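Local atomic coordinates of Two-component system sensor histidine kinase (Bacteroides thetaiotaomicron, PDB entry 3OTT), a protein that probably senses saccharides through an extracellular region of beta-propellers and a beta-sandwich, and relays the signal to histidine kinase and DNA-binding parts. Residues B[636-641]-B[740-745]; B[676-681]-B[724-729]; B[47-52]-B[689-694]; B[703-706]-B[711-714]; B[34-39]-B[658-663]. One frame throughout, in Å; residues are numbered along the deposited sequence.

Interaction 1 (B[636-641]-B[740-745]); sequences ILLTAL and HILNIR
The two backbones approach each other at Ile-636 and His-740, whose CA atoms are 6.1 Å apart, and then splay, so that the CA atoms of Leu-638 and Leu-742 are 9.3 Å apart. No clear hydrogen bond joins them, as expected for strands 637-643 and 740-746, which belong to the two facing sheets of the C-terminal beta-sandwich. His-740 carries most of the contact. Its CG stands anti to the backbone N (chi1 -166°), which places the imidazole between Ile-636 O and the methyls of Leu-638. On the Ile-636 side, CB and the CG2 branch lie beside the His-740 CB, with CG2 to CB at 4.1 Å, while Ile-636 O lies 3.3 Å from His-740 ND1. Leu-638 comes obliquely to the other part of the ring, its CD1 methyl 3.9 Å from His-740 CD2. Further along, Leu-638 CD2 also meets Leu-742 CD2 at 4.2 Å, and Leu-742 in turn touches Phe-676. The same Leu-638 CD2 packs against the NE2-CD2 side of the His-740 ring, 3.5 Å from NE2, a nitrogen buried here with no polar partner in the model.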
# COMPACT_ATOMS: atom_id res chain seq x y z
N ILE B 636 5.62 9.30 -25.12
CA ILE B 636 6.18 8.86 -26.39
C ILE B 636 7.56 8.30 -26.10
O ILE B 636 8.27 8.90 -25.35
CB ILE B 636 6.35 10.09 -27.28
CG1 ILE B 636 5.02 10.82 -27.39
CG2 ILE B 636 7.05 9.78 -28.63
CD1 ILE B 636 5.18 12.19 -28.09
N LEU B 637 7.89 7.15 -26.67
CA LEU B 637 9.20 6.52 -26.65
C LEU B 637 9.75 6.41 -28.06
O LEU B 637 9.01 6.29 -29.05
CB LEU B 637 9.11 5.07 -26.22
CG LEU B 637 8.72 4.52 -24.84
CD1 LEU B 637 7.28 4.86 -24.45
CD2 LEU B 637 8.88 2.98 -24.88
N LEU B 638 11.05 6.36 -28.15
CA LEU B 638 11.70 6.10 -29.41
C LEU B 638 12.11 4.65 -29.37
O LEU B 638 12.68 4.21 -28.39
CB LEU B 638 12.91 7.03 -29.52
CG LEU B 638 12.84 8.29 -30.39
CD1 LEU B 638 11.47 8.82 -30.54
CD2 LEU B 638 13.81 9.34 -29.83
N THR B 639 11.81 3.90 -30.41
CA THR B 639 11.95 2.45 -30.31
C THR B 639 12.90 1.90 -31.36
O THR B 639 13.24 0.69 -31.35
CB THR B 639 10.55 1.73 -30.39
OG1 THR B 639 9.87 2.16 -31.57
CG2 THR B 639 9.65 2.20 -29.25
N ALA B 640 13.34 2.77 -32.28
CA ALA B 640 14.35 2.35 -33.27
C ALA B 640 15.12 3.50 -33.90
O ALA B 640 14.58 4.54 -34.21
CB ALA B 640 13.70 1.53 -34.35
N LEU B 641 16.42 3.28 -34.11
CA LEU B 641 17.23 4.24 -34.83
C LEU B 641 17.78 3.57 -36.10
O LEU B 641 18.35 2.49 -36.01
CB LEU B 641 18.39 4.71 -33.95
CG LEU B 641 19.46 5.62 -34.60
CD1 LEU B 641 18.87 6.95 -35.01
CD2 LEU B 641 20.59 5.86 -33.66
N HIS B 740 8.52 14.50 -26.51
CA HIS B 740 9.79 13.80 -26.43
C HIS B 740 10.88 14.62 -27.13
O HIS B 740 10.69 15.05 -28.25
CB HIS B 740 9.70 12.44 -27.11
CG HIS B 740 10.84 11.54 -26.77
ND1 HIS B 740 10.91 10.86 -25.58
CD2 HIS B 740 11.95 11.20 -27.47
CE1 HIS B 740 12.02 10.14 -25.56
NE2 HIS B 740 12.66 10.32 -26.70
N ILE B 741 11.99 14.80 -26.42
CA ILE B 741 13.15 15.58 -26.90
C ILE B 741 14.39 14.69 -27.02
O ILE B 741 14.69 13.92 -26.12
CB ILE B 741 13.39 16.76 -25.92
CG1 ILE B 741 12.39 17.88 -26.21
CG2 ILE B 741 14.83 17.25 -25.98
CD1 ILE B 741 12.03 18.70 -24.99
N LEU B 742 15.05 14.72 -28.17
CA LEU B 742 16.33 14.02 -28.38
C LEU B 742 17.33 15.02 -28.88
O LEU B 742 17.10 15.55 -29.95
CB LEU B 742 16.20 12.92 -29.45
CG LEU B 742 17.51 12.16 -29.76
CD1 LEU B 742 18.13 11.40 -28.56
CD2 LEU B 742 17.37 11.29 -30.97
N ASN B 743 18.41 15.31 -28.16
CA ASN B 743 19.48 16.17 -28.75
C ASN B 743 20.41 15.35 -29.62
O ASN B 743 20.88 14.29 -29.21
CB ASN B 743 20.30 16.91 -27.71
CG ASN B 743 19.44 17.64 -26.72
OD1 ASN B 743 18.81 18.64 -27.04
ND2 ASN B 743 19.38 17.12 -25.49
N ILE B 744 20.61 15.80 -30.83
CA ILE B 744 21.50 15.16 -31.80
C ILE B 744 22.73 16.01 -32.14
O ILE B 744 22.60 17.18 -32.51
CB ILE B 744 20.72 14.85 -33.10
CG1 ILE B 744 19.42 13.98 -32.78
CG2 ILE B 744 21.62 14.09 -34.06
CD1 ILE B 744 18.36 14.00 -33.94
N ARG B 745 23.93 15.44 -31.99
CA ARG B 745 25.12 16.12 -32.43
C ARG B 745 25.72 15.35 -33.62
O ARG B 745 25.99 14.13 -33.52
CB ARG B 745 26.12 16.26 -31.30
CG ARG B 745 27.32 17.10 -31.68
CD ARG B 745 28.39 17.18 -30.58
NE ARG B 745 29.51 18.05 -30.97
CZ ARG B 745 30.69 18.16 -30.34
NH1 ARG B 745 30.95 17.44 -29.24
NH2 ARG B 745 31.61 19.00 -30.83

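Interaction 2 (B[676-681]-B[724-729]); sequences FELSDL and LIISKL
Two apolar contacts, Phe-676 with Leu-724 and Leu-678 with Ile-726, join the opposed sheets of the C-terminal beta-sandwich. The evidence for sheet-on-sheet packing is the spacing: the CA atoms of Leu-678 and Ile-726 are 8.6 Å apart, those of Phe-676 and Leu-724 are 9.9 Å apart, and no hydrogen bond crosses. The first contact is a CH-pi interaction. Leu-724 CD1 sits over one face of the Phe-676 ring, 4.1 Å from its centroid and 12° off the normal, so the methyl is almost centred on the ring. Leu-742 and Ile-744 of strand 740-746 also touch Phe-676, which is thus set in the core.

The second contact is methyl against methyl. Leu-678 holds CG between its backbone N and carbonyl carbon (chi1 69°), which turns the branch toward strand 720-728, where CD2 meets Ile-726 CG2 at 3.9 Å; the two side chains meet at a slant.

Polar groups gather where strand 674-679 ends. Asp-680 OD2 is bonded to Asn-689 ND2 and stays 5.3 Å from Lys-728 NZ, too far for a salt bridge, though the opposite charges may attract weakly. Ser-679 OG, which donates to Asp-47 O of the propeller, also closes an ST turn by accepting from Leu-681 N at 2.8 Å with an N-H...O angle of 158°.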
# COMPACT_ATOMS: atom_id res chain seq x y z
N PHE B 676 13.87 7.36 -37.34
CA PHE B 676 13.49 7.22 -35.95
C PHE B 676 12.08 6.64 -36.04
O PHE B 676 11.24 7.21 -36.78
CB PHE B 676 13.41 8.60 -35.27
CG PHE B 676 14.74 9.33 -35.22
CD1 PHE B 676 15.10 10.23 -36.22
CD2 PHE B 676 15.65 9.09 -34.20
CE1 PHE B 676 16.39 10.92 -36.19
CE2 PHE B 676 16.89 9.78 -34.17
CZ PHE B 676 17.24 10.69 -35.19
N GLU B 677 11.82 5.54 -35.33
CA GLU B 677 10.45 5.11 -35.08
C GLU B 677 10.07 5.53 -33.69
O GLU B 677 10.88 5.50 -32.80
CB GLU B 677 10.28 3.60 -35.22
CG GLU B 677 10.42 3.18 -36.66
CD GLU B 677 10.44 1.69 -36.84
OE1 GLU B 677 10.27 0.95 -35.83
OE2 GLU B 677 10.65 1.26 -37.99
N LEU B 678 8.82 5.87 -33.52
CA LEU B 678 8.31 6.42 -32.26
C LEU B 678 7.08 5.58 -31.85
O LEU B 678 6.39 5.04 -32.72
CB LEU B 678 7.92 7.91 -32.44
CG LEU B 678 6.70 8.20 -33.33
CD1 LEU B 678 5.38 8.25 -32.54
CD2 LEU B 678 6.88 9.50 -34.05
N SER B 679 6.79 5.49 -30.57
CA SER B 679 5.51 4.88 -30.18
C SER B 679 5.08 5.37 -28.81
O SER B 679 5.92 5.61 -27.95
CB SER B 679 5.64 3.35 -30.18
OG SER B 679 4.52 2.75 -29.56
N ASP B 680 3.78 5.48 -28.58
CA ASP B 680 3.26 5.69 -27.25
C ASP B 680 2.56 4.39 -26.75
O ASP B 680 1.73 4.42 -25.83
CB ASP B 680 2.30 6.87 -27.24
CG ASP B 680 1.07 6.69 -28.20
OD1 ASP B 680 0.97 5.71 -29.02
OD2 ASP B 680 0.19 7.60 -28.15
N LEU B 681 2.93 3.26 -27.34
CA LEU B 681 2.46 1.91 -26.90
C LEU B 681 0.95 1.80 -27.00
O LEU B 681 0.30 1.59 -26.01
CB LEU B 681 2.89 1.60 -25.45
CG LEU B 681 4.37 1.74 -25.03
CD1 LEU B 681 4.47 1.36 -23.50
CD2 LEU B 681 5.35 0.92 -25.82
N LEU B 724 15.46 16.95 -31.85
CA LEU B 724 14.23 16.43 -32.38
C LEU B 724 13.13 16.55 -31.32
O LEU B 724 13.25 16.03 -30.20
CB LEU B 724 14.43 14.96 -32.63
CG LEU B 724 13.81 14.19 -33.76
CD1 LEU B 724 13.57 12.76 -33.29
CD2 LEU B 724 12.62 14.85 -34.47
N ILE B 725 12.04 17.19 -31.69
CA ILE B 725 10.93 17.33 -30.77
C ILE B 725 9.71 16.60 -31.34
O ILE B 725 9.32 16.85 -32.48
CB ILE B 725 10.64 18.80 -30.47
CG1 ILE B 725 11.90 19.48 -29.89
CG2 ILE B 725 9.43 18.97 -29.54
CD1 ILE B 725 11.82 21.07 -29.86
N ILE B 726 9.16 15.67 -30.57
CA ILE B 726 8.04 14.89 -31.04
C ILE B 726 6.87 15.09 -30.10
O ILE B 726 7.06 15.07 -28.89
CB ILE B 726 8.41 13.40 -31.14
CG1 ILE B 726 9.60 13.22 -32.09
CG2 ILE B 726 7.21 12.59 -31.63
CD1 ILE B 726 10.23 11.82 -31.99
N SER B 727 5.66 15.31 -30.60
CA SER B 727 4.52 15.55 -29.69
C SER B 727 3.23 14.98 -30.25
O SER B 727 3.04 14.97 -31.45
CB SER B 727 4.38 17.07 -29.40
OG SER B 727 3.39 17.30 -28.41
N LYS B 728 2.35 14.51 -29.38
CA LYS B 728 1.04 14.03 -29.78
C LYS B 728 0.22 15.21 -30.25
O LYS B 728 0.25 16.25 -29.60
CB LYS B 728 0.29 13.43 -28.58
CG LYS B 728 -0.91 12.52 -29.01
CD LYS B 728 -2.11 12.51 -28.05
CE LYS B 728 -1.75 11.99 -26.66
NZ LYS B 728 -2.91 11.36 -25.96
N LEU B 729 -0.51 15.04 -31.34
CA LEU B 729 -1.51 16.03 -31.79
C LEU B 729 -2.77 15.93 -30.92
O LEU B 729 -3.45 14.90 -30.89
CB LEU B 729 -1.82 15.85 -33.28
CG LEU B 729 -2.51 16.97 -34.05
CD1 LEU B 729 -1.60 18.23 -34.18
CD2 LEU B 729 -2.96 16.47 -35.44

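Interaction 3 (B[47-52]-B[689-694]); sequences DGYSTQ and NKFVYR
Where the propeller blade of strands 24-29, 35-39, 42-46 and 51-53 borders the C-terminal beta-sandwich, Tyr-49 reaches across to Phe-691 and Asn-689. The direct contact is small, 60 Å² in all. Tyr-49 OH lies 3.7 Å from Phe-691 CE2, approaching the ring obliquely, and is 4.3 Å from Asn-689 O, too far for a direct bond. A water fills that gap: it accepts from Tyr-49 OH at 2.6 Å and donates to Asn-689 O at 2.8 Å. The water also lies at the edge of both rings, in their planes. The Asn-689 side chain turns elsewhere, its ND2 bonded to Asp-680 OD2, and Lys-688 makes a cation-pi contact with the Tyr-49 ring.

The turn before Tyr-49 probably helps to place it. Tyr-49 CG stands anti to the carbonyl carbon (chi1 -72°), from where the ring extends to Phe-691. Asp-47 OD1 accepts from Tyr-49 N at 2.8 Å (154° at the hydrogen) on its anti side, and from Ser-50 N at 3.0 Å (160°) on its syn side, so one oxygen holds two successive amides, both somewhat out of the carboxylate plane. Asp-47 OD2 is held in turn by Thr-639 OG1 of the sandwich. These paired bonds are those of an Asx turn extended to an Asx motif, here between the last two strands of a four-stranded propeller blade.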
# COMPACT_ATOMS: atom_id res chain seq x y z
N ASP B 47 6.04 -2.71 -30.30
CA ASP B 47 5.71 -1.40 -29.72
C ASP B 47 4.32 -0.93 -30.11
O ASP B 47 4.00 0.25 -29.92
CB ASP B 47 6.75 -0.35 -30.17
CG ASP B 47 6.74 -0.11 -31.70
OD1 ASP B 47 5.87 -0.71 -32.40
OD2 ASP B 47 7.56 0.73 -32.19
N GLY B 48 3.52 -1.81 -30.68
CA GLY B 48 2.18 -1.45 -31.06
C GLY B 48 2.08 -1.05 -32.53
O GLY B 48 0.99 -0.87 -33.01
N TYR B 49 3.22 -0.92 -33.23
CA TYR B 49 3.28 -0.59 -34.67
C TYR B 49 3.96 -1.71 -35.41
O TYR B 49 3.41 -2.22 -36.35
CB TYR B 49 4.07 0.72 -34.91
CG TYR B 49 3.32 1.95 -34.46
CD1 TYR B 49 3.31 2.36 -33.11
CD2 TYR B 49 2.60 2.72 -35.39
CE1 TYR B 49 2.61 3.51 -32.73
CE2 TYR B 49 1.92 3.87 -35.01
CZ TYR B 49 1.91 4.25 -33.68
OH TYR B 49 1.21 5.40 -33.34
N SER B 50 5.18 -2.10 -35.00
CA SER B 50 5.87 -3.20 -35.65
C SER B 50 6.64 -4.03 -34.63
O SER B 50 6.90 -3.58 -33.52
CB SER B 50 6.83 -2.69 -36.70
OG SER B 50 7.78 -1.85 -36.10
N THR B 51 7.00 -5.24 -35.05
CA THR B 51 7.86 -6.12 -34.32
C THR B 51 9.32 -5.82 -34.59
O THR B 51 9.68 -5.36 -35.66
CB THR B 51 7.56 -7.61 -34.61
OG1 THR B 51 7.87 -7.89 -35.98
CG2 THR B 51 6.09 -7.92 -34.36
N GLN B 52 10.17 -6.10 -33.62
CA GLN B 52 11.59 -5.89 -33.79
C GLN B 52 12.39 -7.05 -33.15
O GLN B 52 12.16 -7.44 -31.99
CB GLN B 52 11.99 -4.52 -33.17
CG GLN B 52 13.43 -4.13 -33.36
CD GLN B 52 13.77 -2.77 -32.71
OE1 GLN B 52 14.73 -2.63 -31.97
NE2 GLN B 52 12.95 -1.79 -32.98
N ASN B 689 -3.00 7.31 -32.29
CA ASN B 689 -2.90 8.75 -32.17
C ASN B 689 -2.12 9.40 -33.38
O ASN B 689 -1.47 8.70 -34.16
CB ASN B 689 -2.26 9.10 -30.84
CG ASN B 689 -3.17 8.76 -29.65
OD1 ASN B 689 -4.31 9.16 -29.61
ND2 ASN B 689 -2.64 8.01 -28.69
N LYS B 690 -2.18 10.72 -33.47
CA LYS B 690 -1.52 11.51 -34.51
C LYS B 690 -0.40 12.33 -33.90
O LYS B 690 -0.55 12.88 -32.81
CB LYS B 690 -2.55 12.42 -35.18
CG LYS B 690 -3.43 11.67 -36.18
CD LYS B 690 -4.71 12.44 -36.56
CE LYS B 690 -5.50 11.62 -37.61
NZ LYS B 690 -6.87 12.17 -37.94
N PHE B 691 0.74 12.39 -34.59
CA PHE B 691 1.94 13.06 -34.06
C PHE B 691 2.46 14.21 -34.95
O PHE B 691 2.25 14.25 -36.15
CB PHE B 691 3.04 12.01 -33.73
CG PHE B 691 2.60 10.97 -32.66
CD1 PHE B 691 2.76 11.22 -31.33
CD2 PHE B 691 1.92 9.81 -33.03
CE1 PHE B 691 2.30 10.33 -30.35
CE2 PHE B 691 1.44 8.88 -32.06
CZ PHE B 691 1.63 9.12 -30.74
N VAL B 692 3.12 15.18 -34.32
CA VAL B 692 3.80 16.23 -35.02
C VAL B 692 5.25 16.16 -34.58
O VAL B 692 5.57 15.62 -33.50
CB VAL B 692 3.20 17.65 -34.72
CG1 VAL B 692 1.93 17.90 -35.55
CG2 VAL B 692 2.92 17.85 -33.26
N TYR B 693 6.15 16.64 -35.44
CA TYR B 693 7.57 16.62 -35.14
C TYR B 693 8.25 17.79 -35.79
O TYR B 693 7.76 18.32 -36.82
CB TYR B 693 8.22 15.31 -35.60
CG TYR B 693 8.31 15.09 -37.10
CD1 TYR B 693 7.23 14.58 -37.81
CD2 TYR B 693 9.47 15.37 -37.78
CE1 TYR B 693 7.30 14.37 -39.19
CE2 TYR B 693 9.57 15.19 -39.18
CZ TYR B 693 8.50 14.69 -39.87
OH TYR B 693 8.60 14.50 -41.21
N ARG B 694 9.40 18.15 -35.25
CA ARG B 694 10.24 19.19 -35.86
C ARG B 694 11.68 18.96 -35.43
O ARG B 694 11.94 18.44 -34.33
CB ARG B 694 9.77 20.59 -35.44
CG ARG B 694 9.87 20.84 -33.95
CD ARG B 694 8.98 22.02 -33.55
NE ARG B 694 9.54 23.30 -34.01
CZ ARG B 694 8.80 24.36 -34.31
NH1 ARG B 694 7.47 24.31 -34.21
NH2 ARG B 694 9.38 25.47 -34.71
O HOH W 1 0.43 6.93 -35.23

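Interaction 4 (B[703-706]-B[711-714]); sequences NFLK and RITY
Segments 703-706 and 711-714 run antiparallel and come nearest at Leu-705 and Ile-712, whose CA atoms are 8.1 Å apart; the CA atoms of Asn-703 and Tyr-714 are farther apart, 11.7 Å. With no hydrogen bond between them, they are not a beta pair despite the short connection. Leu-705 bridges the gap. Its chain runs out extended beyond CB (chi2 169°), which lets both methyls reach strand 711-714: CD1 meets Ile-712 CG1 at 3.9 Å, the side chains crossing at about a right angle, and CD2 rests 3.6 Å from the backbone O of Arg-711. Each segment lies on the outermost strand of a different sheet of the beta-sandwich, 703-704 bonded to strand 691-696 and 711-714 to strand 674-679, so the contact closes one side of the sandwich where the sheets meet. Leu-678 of strand 674-679 touches both Leu-705 and Ile-712. At the other end the Asn-703 amide and the Tyr-714 ring approach from opposite directions, their planes 79° apart. Tyr-714 OH has Asp-699 OD2 as its hydrogen-bond partner. Arg-711 makes a salt bridge to Glu-677 OE2 through NH2 and a cation-pi contact with Tyr-642.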
# COMPACT_ATOMS: atom_id res chain seq x y z
N ASN B 703 6.03 19.43 -38.53
CA ASN B 703 5.69 18.55 -39.62
C ASN B 703 4.64 17.59 -39.09
O ASN B 703 4.65 17.29 -37.91
CB ASN B 703 6.93 17.79 -40.09
CG ASN B 703 8.08 18.72 -40.51
OD1 ASN B 703 8.99 19.02 -39.71
ND2 ASN B 703 8.06 19.16 -41.75
N PHE B 704 3.76 17.11 -39.95
CA PHE B 704 2.69 16.18 -39.59
C PHE B 704 2.95 14.78 -40.12
O PHE B 704 3.48 14.62 -41.21
CB PHE B 704 1.37 16.70 -40.14
CG PHE B 704 0.99 18.00 -39.58
CD1 PHE B 704 1.63 19.18 -40.02
CD2 PHE B 704 0.05 18.08 -38.56
CE1 PHE B 704 1.31 20.39 -39.44
CE2 PHE B 704 -0.28 19.30 -37.97
CZ PHE B 704 0.34 20.46 -38.41
N LEU B 705 2.59 13.77 -39.34
CA LEU B 705 2.82 12.39 -39.79
C LEU B 705 1.72 11.69 -40.63
O LEU B 705 1.96 11.25 -41.78
CB LEU B 705 3.33 11.50 -38.64
CG LEU B 705 4.85 11.61 -38.42
CD1 LEU B 705 5.30 10.95 -37.13
CD2 LEU B 705 5.67 11.07 -39.62
N LYS B 706 0.50 11.62 -40.14
CA LYS B 706 -0.45 10.64 -40.75
C LYS B 706 -0.37 9.41 -39.87
O LYS B 706 0.74 8.92 -39.57
CB LYS B 706 -0.06 10.26 -42.19
CG LYS B 706 -1.20 9.64 -43.02
CD LYS B 706 -1.95 10.73 -43.80
CE LYS B 706 -3.35 10.28 -44.29
NZ LYS B 706 -4.40 10.32 -43.22
N ARG B 711 7.27 6.64 -38.45
CA ARG B 711 8.69 6.80 -38.77
C ARG B 711 9.06 8.24 -39.25
O ARG B 711 8.44 8.78 -40.09
CB ARG B 711 9.17 5.74 -39.78
CG ARG B 711 10.57 6.06 -40.27
CD ARG B 711 11.08 5.13 -41.29
NE ARG B 711 10.95 3.76 -40.81
CZ ARG B 711 11.72 2.77 -41.22
NH1 ARG B 711 12.71 3.03 -42.07
NH2 ARG B 711 11.52 1.54 -40.75
N ILE B 712 10.11 8.79 -38.69
CA ILE B 712 10.52 10.14 -38.97
C ILE B 712 11.89 10.09 -39.66
O ILE B 712 12.79 9.47 -39.14
CB ILE B 712 10.63 10.94 -37.67
CG1 ILE B 712 9.21 11.20 -37.11
CG2 ILE B 712 11.44 12.29 -37.88
CD1 ILE B 712 9.26 11.84 -35.69
N THR B 713 12.02 10.71 -40.83
CA THR B 713 13.24 10.59 -41.60
C THR B 713 13.84 11.97 -41.99
O THR B 713 13.14 12.86 -42.50
CB THR B 713 13.06 9.63 -42.83
OG1 THR B 713 14.34 9.40 -43.50
CG2 THR B 713 12.11 10.24 -43.88
N TYR B 714 15.13 12.13 -41.75
CA TYR B 714 15.87 13.31 -42.23
C TYR B 714 17.04 12.85 -43.03
O TYR B 714 17.69 11.90 -42.66
CB TYR B 714 16.39 14.11 -41.04
CG TYR B 714 15.34 14.97 -40.47
CD1 TYR B 714 14.61 14.53 -39.37
CD2 TYR B 714 15.02 16.22 -41.03
CE1 TYR B 714 13.59 15.27 -38.83
CE2 TYR B 714 13.97 17.01 -40.45
CZ TYR B 714 13.27 16.51 -39.36
OH TYR B 714 12.25 17.19 -38.73

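Interaction 5 (B[34-39]-B[658-663]); sequences LIWIGS and NIRYTN
Leu-34 lies over one face of the Arg-660 guanidinium: its CD1 is 3.3 Å from NH1 and 3.8 Å from CZ, and its CB is 3.8 Å from NH2. Tyr-661 OH takes the opposite face, 3.1 Å above the plane and over its centre, so the flat group is held between a leucine and a phenol oxygen. Trp-36 meets it differently. Its CZ2 comes to 4.1 Å from Arg-660 NH1 edge to edge, the two planes 31° apart, so this is not a face-on cation-pi stack. The arginine chain is extended from CG to NE, with CG anti to the backbone N (chi1 -175°), and this carries the charge to Asp-30. There Asp-30 OD2 forms a salt bridge with Arg-660 NH1 and also accepts from Trp-36 NE1, while OD1 takes Leu-34 N; a single carboxylate thereby positions all three contact residues.

The base of the arginine is fixed by an Asx turn, in which Asn-658 OD1 accepts from Arg-660 N at 3.2 Å. Asn-658 O is gripped from opposite faces by Thr-662 OG1 at 2.6 Å and Tyr-661 N at 2.9 Å, which probably steadies the turn around the 3-10 segment 659-660. The 658-663 loop leads into sandwich strand 664-667 and packs on Leu-637 and Leu-638 of strand 637-643, whereas Leu-34, just ahead of propeller strand 35-39, and Trp-36 within it touch Ser-45 of strand 42-46.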
# COMPACT_ATOMS: atom_id res chain seq x y z
N LEU B 34 6.65 -1.74 -22.34
CA LEU B 34 6.93 -2.41 -23.64
C LEU B 34 6.71 -3.93 -23.59
O LEU B 34 7.18 -4.62 -22.67
CB LEU B 34 8.38 -2.15 -24.08
CG LEU B 34 8.77 -1.84 -25.57
CD1 LEU B 34 10.34 -1.81 -25.82
CD2 LEU B 34 8.30 -2.80 -26.50
N ILE B 35 6.06 -4.48 -24.60
CA ILE B 35 5.90 -5.93 -24.70
C ILE B 35 7.08 -6.63 -25.37
O ILE B 35 7.52 -6.23 -26.45
CB ILE B 35 4.64 -6.22 -25.47
CG1 ILE B 35 3.45 -5.65 -24.69
CG2 ILE B 35 4.53 -7.69 -25.73
CD1 ILE B 35 3.07 -6.49 -23.51
N TRP B 36 7.56 -7.68 -24.73
CA TRP B 36 8.61 -8.55 -25.23
C TRP B 36 8.03 -9.94 -25.48
O TRP B 36 7.18 -10.41 -24.70
CB TRP B 36 9.74 -8.66 -24.18
CG TRP B 36 10.37 -7.31 -23.89
CD1 TRP B 36 9.93 -6.37 -22.96
CD2 TRP B 36 11.51 -6.73 -24.50
NE1 TRP B 36 10.72 -5.28 -22.97
CE2 TRP B 36 11.72 -5.47 -23.90
CE3 TRP B 36 12.41 -7.17 -25.48
CZ2 TRP B 36 12.76 -4.63 -24.28
CZ3 TRP B 36 13.46 -6.33 -25.85
CH2 TRP B 36 13.60 -5.07 -25.27
N ILE B 37 8.55 -10.62 -26.51
CA ILE B 37 7.98 -11.84 -27.06
C ILE B 37 9.08 -12.90 -27.21
O ILE B 37 10.06 -12.68 -27.89
CB ILE B 37 7.33 -11.53 -28.50
CG1 ILE B 37 6.32 -10.38 -28.42
CG2 ILE B 37 6.72 -12.77 -29.17
CD1 ILE B 37 5.98 -9.69 -29.84
N GLY B 38 8.94 -14.05 -26.55
CA GLY B 38 9.86 -15.15 -26.81
C GLY B 38 9.30 -15.99 -27.96
O GLY B 38 8.13 -16.35 -27.97
N SER B 39 10.11 -16.29 -28.95
CA SER B 39 9.62 -17.02 -30.09
C SER B 39 10.54 -18.22 -30.33
O SER B 39 11.59 -18.33 -29.66
CB SER B 39 9.65 -16.14 -31.32
OG SER B 39 11.01 -16.04 -31.77
N ASN B 658 21.41 2.85 -26.86
CA ASN B 658 20.01 2.45 -26.88
C ASN B 658 19.15 3.66 -26.94
O ASN B 658 19.02 4.42 -25.95
CB ASN B 658 19.60 1.58 -25.68
CG ASN B 658 18.24 0.82 -25.95
OD1 ASN B 658 17.46 1.22 -26.81
ND2 ASN B 658 18.01 -0.25 -25.25
N ILE B 659 18.53 3.82 -28.11
CA ILE B 659 17.75 4.99 -28.48
C ILE B 659 16.60 5.22 -27.49
O ILE B 659 16.22 6.36 -27.23
CB ILE B 659 17.24 4.89 -29.94
CG1 ILE B 659 16.71 6.23 -30.46
CG2 ILE B 659 16.11 3.81 -30.11
CD1 ILE B 659 17.76 7.31 -30.53
N ARG B 660 16.06 4.14 -26.90
CA ARG B 660 14.95 4.29 -25.97
C ARG B 660 15.35 5.03 -24.68
O ARG B 660 14.50 5.64 -24.07
CB ARG B 660 14.37 2.92 -25.67
CG ARG B 660 13.09 2.89 -24.77
CD ARG B 660 12.85 1.45 -24.25
NE ARG B 660 11.71 1.42 -23.34
CZ ARG B 660 11.19 0.33 -22.78
NH1 ARG B 660 11.71 -0.87 -23.02
NH2 ARG B 660 10.15 0.45 -21.99
N TYR B 661 16.64 4.99 -24.31
CA TYR B 661 17.15 5.48 -23.03
C TYR B 661 18.15 6.62 -23.14
O TYR B 661 19.01 6.80 -22.25
CB TYR B 661 17.76 4.32 -22.22
CG TYR B 661 16.70 3.31 -21.81
CD1 TYR B 661 15.70 3.65 -20.86
CD2 TYR B 661 16.66 2.06 -22.40
CE1 TYR B 661 14.71 2.74 -20.53
CE2 TYR B 661 15.66 1.13 -22.08
CZ TYR B 661 14.70 1.47 -21.15
OH TYR B 661 13.75 0.52 -20.89
N THR B 662 18.10 7.36 -24.26
CA THR B 662 19.07 8.40 -24.49
C THR B 662 18.36 9.68 -24.74
O THR B 662 17.40 9.71 -25.50
CB THR B 662 19.96 8.14 -25.73
OG1 THR B 662 20.21 6.75 -25.84
CG2 THR B 662 21.29 8.78 -25.51
N ASN B 663 18.86 10.73 -24.11
CA ASN B 663 18.44 12.10 -24.29
C ASN B 663 19.37 12.82 -25.32
O ASN B 663 19.05 13.91 -25.81
CB ASN B 663 18.52 12.82 -22.92
CG ASN B 663 17.64 12.12 -21.80
OD1 ASN B 663 18.10 11.93 -20.65
ND2 ASN B 663 16.39 11.76 -22.14

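In the fold
Interactions 1, 2 and 4 lie within the beta-sandwich, while interactions 3 and 5 join it to one propeller blade. The centres of interactions 1 and 2 are about 8 Å apart, and Ile-726 N probably hydrogen-bonds to His-740 O (2.8 Å) along the shared sheet. Interactions 2 and 3 have centres about 6 Å apart, connected by a probable hydrogen bond from Leu-729 N to Lys-690 O (2.6 Å). Interaction 4, at an edge of the sandwich, is nested along the chain inside interaction 2; interaction 5, at the border with the propeller, is about 21 Å from it between centres. Interaction 5 comes closest to the bound hexatantalum dodecabromide, about 7 Å from the Arg-660 side chain; Glu-32, which binds Tyr-661 OH, lines the cluster's pocket.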